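5-oxoprolinase subunit A (Thermus thermophilus, PDB 2DFA) probably serves, together with PxpB and PxpC, in the ATP-driven cleavage of 5-oxoproline to L-glutamate. Local coordinates at residues A[105-110]-A[140-145]; A[23-28]-A[55-60]. All blocks are in the same frame, centred on the assembly; numbering follows the deposited sequence.

Contact 1: residues A[105-110]-A[140-145]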
loop_
_atom_site.group_PDB
_atom_site.type_symbol
_atom_site.label_atom_id
_atom_site.label_comp_id
_atom_site.label_asym_id
_atom_site.label_seq_id
_atom_site.Cartn_x
_atom_site.Cartn_y
_atom_site.Cartn_z
ATOM N N LEU A 105 3.722 10.485 -25.090
ATOM C CA LEU A 105 2.730 10.762 -24.058
ATOM C C LEU A 105 1.887 11.853 -24.710
ATOM O O LEU A 105 2.374 12.951 -24.970
ATOM C CB LEU A 105 3.391 11.297 -22.789
ATOM C CG LEU A 105 2.407 11.664 -21.678
ATOM C CD1 LEU A 105 1.625 10.420 -21.242
ATOM C CD2 LEU A 105 3.170 12.274 -20.508
ATOM N N HIS A 106 0.627 11.541 -24.979
ATOM C CA HIS A 106 -0.272 12.459 -25.670
ATOM C C HIS A 106 -0.842 13.625 -24.871
ATOM O O HIS A 106 -0.959 14.742 -25.383
ATOM C CB HIS A 106 -1.404 11.641 -26.292
ATOM C CG HIS A 106 -2.389 12.452 -27.073
ATOM N ND1 HIS A 106 -3.637 12.774 -26.587
ATOM C CD2 HIS A 106 -2.323 12.971 -28.323
ATOM C CE1 HIS A 106 -4.301 13.451 -27.508
ATOM N NE2 HIS A 106 -3.527 13.584 -28.569
ATOM N N HIS A 107 -1.202 13.379 -23.617
ATOM C CA HIS A 107 -1.776 14.434 -22.795
ATOM C C HIS A 107 -1.771 14.032 -21.323
ATOM O O HIS A 107 -1.264 12.973 -20.958
ATOM C CB HIS A 107 -3.227 14.690 -23.220
ATOM C CG HIS A 107 -4.128 13.510 -23.012
ATOM N ND1 HIS A 107 -4.165 12.436 -23.877
ATOM C CD2 HIS A 107 -4.985 13.210 -22.007
ATOM C CE1 HIS A 107 -5.003 11.527 -23.413
ATOM N NE2 HIS A 107 -5.513 11.972 -22.277
ATOM N N VAL A 108 -2.324 14.905 -20.495
ATOM C CA VAL A 108 -2.464 14.638 -19.071
ATOM C C VAL A 108 -3.859 15.093 -18.677
ATOM O O VAL A 108 -4.341 16.137 -19.130
ATOM C CB VAL A 108 -1.428 15.399 -18.212
ATOM C CG1 VAL A 108 -1.730 15.171 -16.721
ATOM C CG2 VAL A 108 -0.018 14.909 -18.530
ATOM N N LYS A 109 -4.513 14.288 -17.847
ATOM C CA LYS A 109 -5.847 14.588 -17.361
ATOM C C LYS A 109 -5.989 13.983 -15.965
ATOM O O LYS A 109 -5.981 12.761 -15.808
ATOM C CB LYS A 109 -6.906 13.971 -18.271
ATOM C CG LYS A 109 -8.330 14.112 -17.748
ATOM C CD LYS A 109 -9.290 13.281 -18.599
ATOM C CE LYS A 109 -10.712 13.328 -18.074
ATOM N NZ LYS A 109 -11.574 12.361 -18.818
ATOM N N PRO A 110 -6.125 14.830 -14.941
ATOM C CA PRO A 110 -6.274 14.380 -13.546
ATOM C C PRO A 110 -7.480 13.461 -13.378
ATOM O O PRO A 110 -8.468 13.585 -14.105
ATOM C CB PRO A 110 -6.453 15.684 -12.775
ATOM C CG PRO A 110 -5.722 16.696 -13.632
ATOM C CD PRO A 110 -6.126 16.302 -15.026
ATOM N N PRO A 140 -0.173 18.797 -23.594
ATOM C CA PRO A 140 -1.456 19.481 -23.416
ATOM C C PRO A 140 -2.144 18.962 -22.154
ATOM O O PRO A 140 -2.014 17.791 -21.805
ATOM C CB PRO A 140 -2.222 19.114 -24.682
ATOM C CG PRO A 140 -1.704 17.755 -24.996
ATOM C CD PRO A 140 -0.221 17.881 -24.747
ATOM N N LEU A 141 -2.850 19.844 -21.465
ATOM C CA LEU A 141 -3.562 19.468 -20.255
ATOM C C LEU A 141 -5.049 19.560 -20.546
ATOM O O LEU A 141 -5.528 20.581 -21.044
ATOM C CB LEU A 141 -3.186 20.414 -19.108
ATOM C CG LEU A 141 -3.750 20.133 -17.710
ATOM C CD1 LEU A 141 -3.370 18.720 -17.269
ATOM C CD2 LEU A 141 -3.201 21.167 -16.732
ATOM N N VAL A 142 -5.771 18.480 -20.269
ATOM C CA VAL A 142 -7.214 18.435 -20.478
ATOM C C VAL A 142 -7.868 19.075 -19.258
ATOM O O VAL A 142 -7.584 18.692 -18.121
ATOM C CB VAL A 142 -7.704 16.974 -20.632
ATOM C CG1 VAL A 142 -9.226 16.926 -20.740
ATOM C CG2 VAL A 142 -7.068 16.357 -21.863
ATOM N N VAL A 143 -8.740 20.050 -19.493
ATOM C CA VAL A 143 -9.392 20.746 -18.391
ATOM C C VAL A 143 -10.880 20.965 -18.608
ATOM O O VAL A 143 -11.404 20.764 -19.705
ATOM C CB VAL A 143 -8.760 22.137 -18.159
ATOM C CG1 VAL A 143 -7.249 22.037 -18.148
ATOM C CG2 VAL A 143 -9.217 23.100 -19.244
ATOM N N LEU A 144 -11.554 21.377 -17.539
ATOM C CA LEU A 144 -12.976 21.687 -17.596
ATOM C C LEU A 144 -13.035 23.180 -17.879
ATOM O O LEU A 144 -12.484 23.982 -17.125
ATOM C CB LEU A 144 -13.660 21.392 -16.260
ATOM C CG LEU A 144 -14.575 20.166 -16.223
ATOM C CD1 LEU A 144 -15.277 20.099 -14.871
ATOM C CD2 LEU A 144 -15.600 20.260 -17.342
ATOM N N PRO A 145 -13.696 23.572 -18.975
ATOM C CA PRO A 145 -13.796 24.993 -19.321
ATOM C C PRO A 145 -14.515 25.837 -18.269
ATOM O O PRO A 145 -15.457 25.374 -17.622
ATOM C CB PRO A 145 -14.528 24.967 -20.663
ATOM C CG PRO A 145 -15.397 23.745 -20.542
ATOM C CD PRO A 145 -14.454 22.741 -19.928
#
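The imidazole of His107 meets Val142 through one corner: its CD2 lies 3.8 Å from Val142 CG2, an oblique approach that is neither over the ring face nor at its edge. At the edge of the same ring, in its plane, sits His106; the two ND1 atoms share a hydrogen bond of 2.8 Å, and the geometry does not tell which of them gives it. The Phe250 ring meets that of His107 edge-to-face. His107 CG takes the position between backbone N and carbonyl carbon (chi1 63°), which turns the CD2 corner toward Val142. Outside the pair, His107 NE2 bonds to Asn32 and His106 NE2 to the C-terminal carboxylate of Phe250, a second shell that fixes how both rings are turned.

Backbone bonds set the register. Val108 N gives a bent bond to Pro140 O (3.2 Å, 144° at the hydrogen), whereas Val142 N reaches Val108 O at 3.0 Å in a nearly straight one (177°). Pro140, lacking an N-H, presents its ring instead, with CG 3.1 Å from His106 O. Leu141 points its CB away, but its CD1 comes back to 3.3 Å from Val108 O. Lys109 joins through its stem, CB to Val142 CB; its extended chain carries NZ off to a salt bridge with Glu163.

Val108 thus grips the residues either side of Leu141, the pattern of a parallel bridge. Segment 105-110 fills the place between strands 58-62 and 141-143, joining the ends of the curled parallel sheet, consistent with a beta/alpha barrel.

Contact 2: residues A[23-28]-A[55-60]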
loop_
_atom_site.group_PDB
_atom_site.type_symbol
_atom_site.label_atom_id
_atom_site.label_comp_id
_atom_site.label_asym_id
_atom_site.label_seq_id
_atom_site.Cartn_x
_atom_site.Cartn_y
_atom_site.Cartn_z
ATOM N N GLU A 23 -13.390 -3.399 -24.924
ATOM C CA GLU A 23 -14.562 -2.933 -25.655
ATOM C C GLU A 23 -14.516 -1.443 -25.974
ATOM O O GLU A 23 -15.035 -1.003 -27.006
ATOM C CB GLU A 23 -15.830 -3.236 -24.856
ATOM C CG GLU A 23 -16.084 -4.718 -24.596
ATOM C CD GLU A 23 -15.008 -5.365 -23.738
ATOM O OE1 GLU A 23 -14.730 -4.847 -22.633
ATOM O OE2 GLU A 23 -14.443 -6.397 -24.167
ATOM N N ILE A 24 -13.884 -0.670 -25.097
ATOM C CA ILE A 24 -13.800 0.776 -25.269
ATOM C C ILE A 24 -12.718 1.285 -26.224
ATOM O O ILE A 24 -12.961 2.211 -26.993
ATOM C CB ILE A 24 -13.609 1.478 -23.897
ATOM C CG1 ILE A 24 -14.868 1.319 -23.045
ATOM C CG2 ILE A 24 -13.290 2.955 -24.101
ATOM C CD1 ILE A 24 -16.056 2.127 -23.539
ATOM N N PHE A 25 -11.530 0.691 -26.180
ATOM C CA PHE A 25 -10.431 1.137 -27.037
ATOM C C PHE A 25 -10.731 1.235 -28.529
ATOM O O PHE A 25 -10.273 2.163 -29.196
ATOM C CB PHE A 25 -9.203 0.254 -26.822
ATOM C CG PHE A 25 -8.378 0.646 -25.629
ATOM C CD1 PHE A 25 -8.978 0.843 -24.389
ATOM C CD2 PHE A 25 -7.002 0.802 -25.738
ATOM C CE1 PHE A 25 -8.213 1.192 -23.275
ATOM C CE2 PHE A 25 -6.230 1.150 -24.627
ATOM C CZ PHE A 25 -6.836 1.344 -23.397
ATOM N N PRO A 26 -11.493 0.282 -29.082
ATOM C CA PRO A 26 -11.782 0.377 -30.516
ATOM C C PRO A 26 -12.767 1.497 -30.866
ATOM O O PRO A 26 -13.019 1.767 -32.042
ATOM C CB PRO A 26 -12.330 -1.011 -30.844
ATOM C CG PRO A 26 -13.039 -1.390 -29.578
ATOM C CD PRO A 26 -12.056 -0.953 -28.508
ATOM N N LEU A 27 -13.305 2.158 -29.844
ATOM C CA LEU A 27 -14.274 3.230 -30.050
ATOM C C LEU A 27 -13.744 4.644 -29.807
ATOM O O LEU A 27 -14.273 5.612 -30.360
ATOM C CB LEU A 27 -15.484 3.004 -29.142
ATOM C CG LEU A 27 -16.145 1.625 -29.177
ATOM C CD1 LEU A 27 -17.198 1.541 -28.083
ATOM C CD2 LEU A 27 -16.761 1.379 -30.547
ATOM N N VAL A 28 -12.707 4.775 -28.984
ATOM C CA VAL A 28 -12.172 6.099 -28.668
ATOM C C VAL A 28 -10.900 6.447 -29.422
ATOM O O VAL A 28 -10.240 5.567 -29.974
ATOM C CB VAL A 28 -11.897 6.223 -27.149
ATOM C CG1 VAL A 28 -13.170 5.938 -26.367
ATOM C CG2 VAL A 28 -10.807 5.253 -26.735
ATOM N N HIS A 55 -4.656 -0.660 -31.094
ATOM C CA HIS A 55 -5.825 0.009 -31.656
ATOM C C HIS A 55 -5.576 1.433 -32.136
ATOM O O HIS A 55 -6.518 2.139 -32.492
ATOM C CB HIS A 55 -6.978 0.010 -30.648
ATOM C CG HIS A 55 -7.602 -1.334 -30.447
ATOM N ND1 HIS A 55 -7.042 -2.304 -29.643
ATOM C CD2 HIS A 55 -8.715 -1.887 -30.985
ATOM C CE1 HIS A 55 -7.784 -3.396 -29.693
ATOM N NE2 HIS A 55 -8.805 -3.170 -30.501
ATOM N N GLY A 56 -4.316 1.855 -32.145
ATOM C CA GLY A 56 -3.994 3.199 -32.592
ATOM C C GLY A 56 -4.647 4.299 -31.770
ATOM O O GLY A 56 -5.036 5.339 -32.307
ATOM N N VAL A 57 -4.767 4.066 -30.465
ATOM C CA VAL A 57 -5.367 5.032 -29.543
ATOM C C VAL A 57 -4.258 5.853 -28.877
ATOM O O VAL A 57 -3.237 5.302 -28.461
ATOM C CB VAL A 57 -6.177 4.302 -28.444
ATOM C CG1 VAL A 57 -6.710 5.302 -27.425
ATOM C CG2 VAL A 57 -7.330 3.523 -29.078
ATOM N N ALA A 58 -4.456 7.165 -28.789
ATOM C CA ALA A 58 -3.469 8.051 -28.170
ATOM C C ALA A 58 -3.544 7.875 -26.657
ATOM O O ALA A 58 -4.629 7.828 -26.092
ATOM C CB ALA A 58 -3.753 9.500 -28.535
ATOM N N VAL A 59 -2.390 7.798 -26.004
ATOM C CA VAL A 59 -2.371 7.599 -24.559
ATOM C C VAL A 59 -1.941 8.828 -23.769
ATOM O O VAL A 59 -0.939 9.468 -24.082
ATOM C CB VAL A 59 -1.445 6.411 -24.196
ATOM C CG1 VAL A 59 -1.307 6.282 -22.675
ATOM C CG2 VAL A 59 -2.009 5.130 -24.791
ATOM N N GLY A 60 -2.715 9.147 -22.737
ATOM C CA GLY A 60 -2.402 10.275 -21.880
ATOM C C GLY A 60 -2.379 9.775 -20.442
ATOM O O GLY A 60 -2.893 8.690 -20.159
#
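No hydrogen bond crosses between Phe25-Val28 and His55-Val57, yet a backbone carbonyl lies at the middle of this otherwise apolar contact: Phe25 O is 3.2 Å from Val57 CG2, a methyl carbon. The same methyl is also near Val28 O, so two carbonyl oxygens border one branch of the valine. Its other branch, CG1, stands anti to the backbone N (chi1 176°) and meets Val28 CG2 at 4.2 Å, the two side chains crossing at a slant. The ring of Phe25 approaches CG2 obliquely through CD2, at 4.3 Å, and the Phe25 side chain also touches Leu51 and Ala52 of helix 42-54.

His55 supplies the outer part of the contact. Phe25 CB lies over one face of the imidazole, 4.2 Å above its plane and displaced toward the rim, so an aliphatic carbon, not the phenyl ring, lies over the imidazole. Pro26 CB comes to the same imidazole at 3.7 Å from CD2, again obliquely. The torsion that sets CG opposite the carbonyl carbon (chi1 -72°) lays the ring along Phe25 and Pro26, and ND1 donates a hydrogen bond to Leu51 O, which fixes the rotation of the ring.

The backbone explains how His55 and Val57, the residues on either side of Gly56, reach the same partner segment. Gly56, with positive phi, is the C-prime residue of the Schellman motif that ends helix 42-54, and the chain turns there and runs on into strand 58-62. In the 23-28 segment Ile24 O accepts from both Leu27 N and Val28 N, which holds the chain in a tight bend ahead of Val28.

With no polar bond between the segments, cohesion here rests on van der Waals packing: buried around Phe25, Val28 and Val57, solvent-exposed at His55 and Pro26.

Contact 2 closes along the chain before contact 1 opens, so the two lie in series, their centres about 16 Å apart. They meet directly where the 105-110 segment runs beside strand 58-62: His106 N probably hydrogen-bonds to Val59 O at 2.7 Å, and His106 CG packs 3.6 Å from Ala58 CB. Strand 58-62 pairs in turn with strand 30-34, which follows segment 23-28. Contact 1 joins 105-110 to strand 141-143 at the other end of the strand order, so that 105-110 links the two ends of the curled sheet, consistent with barrel closure, while contact 2 packs the turns that lead into strands 30-34 and 58-62.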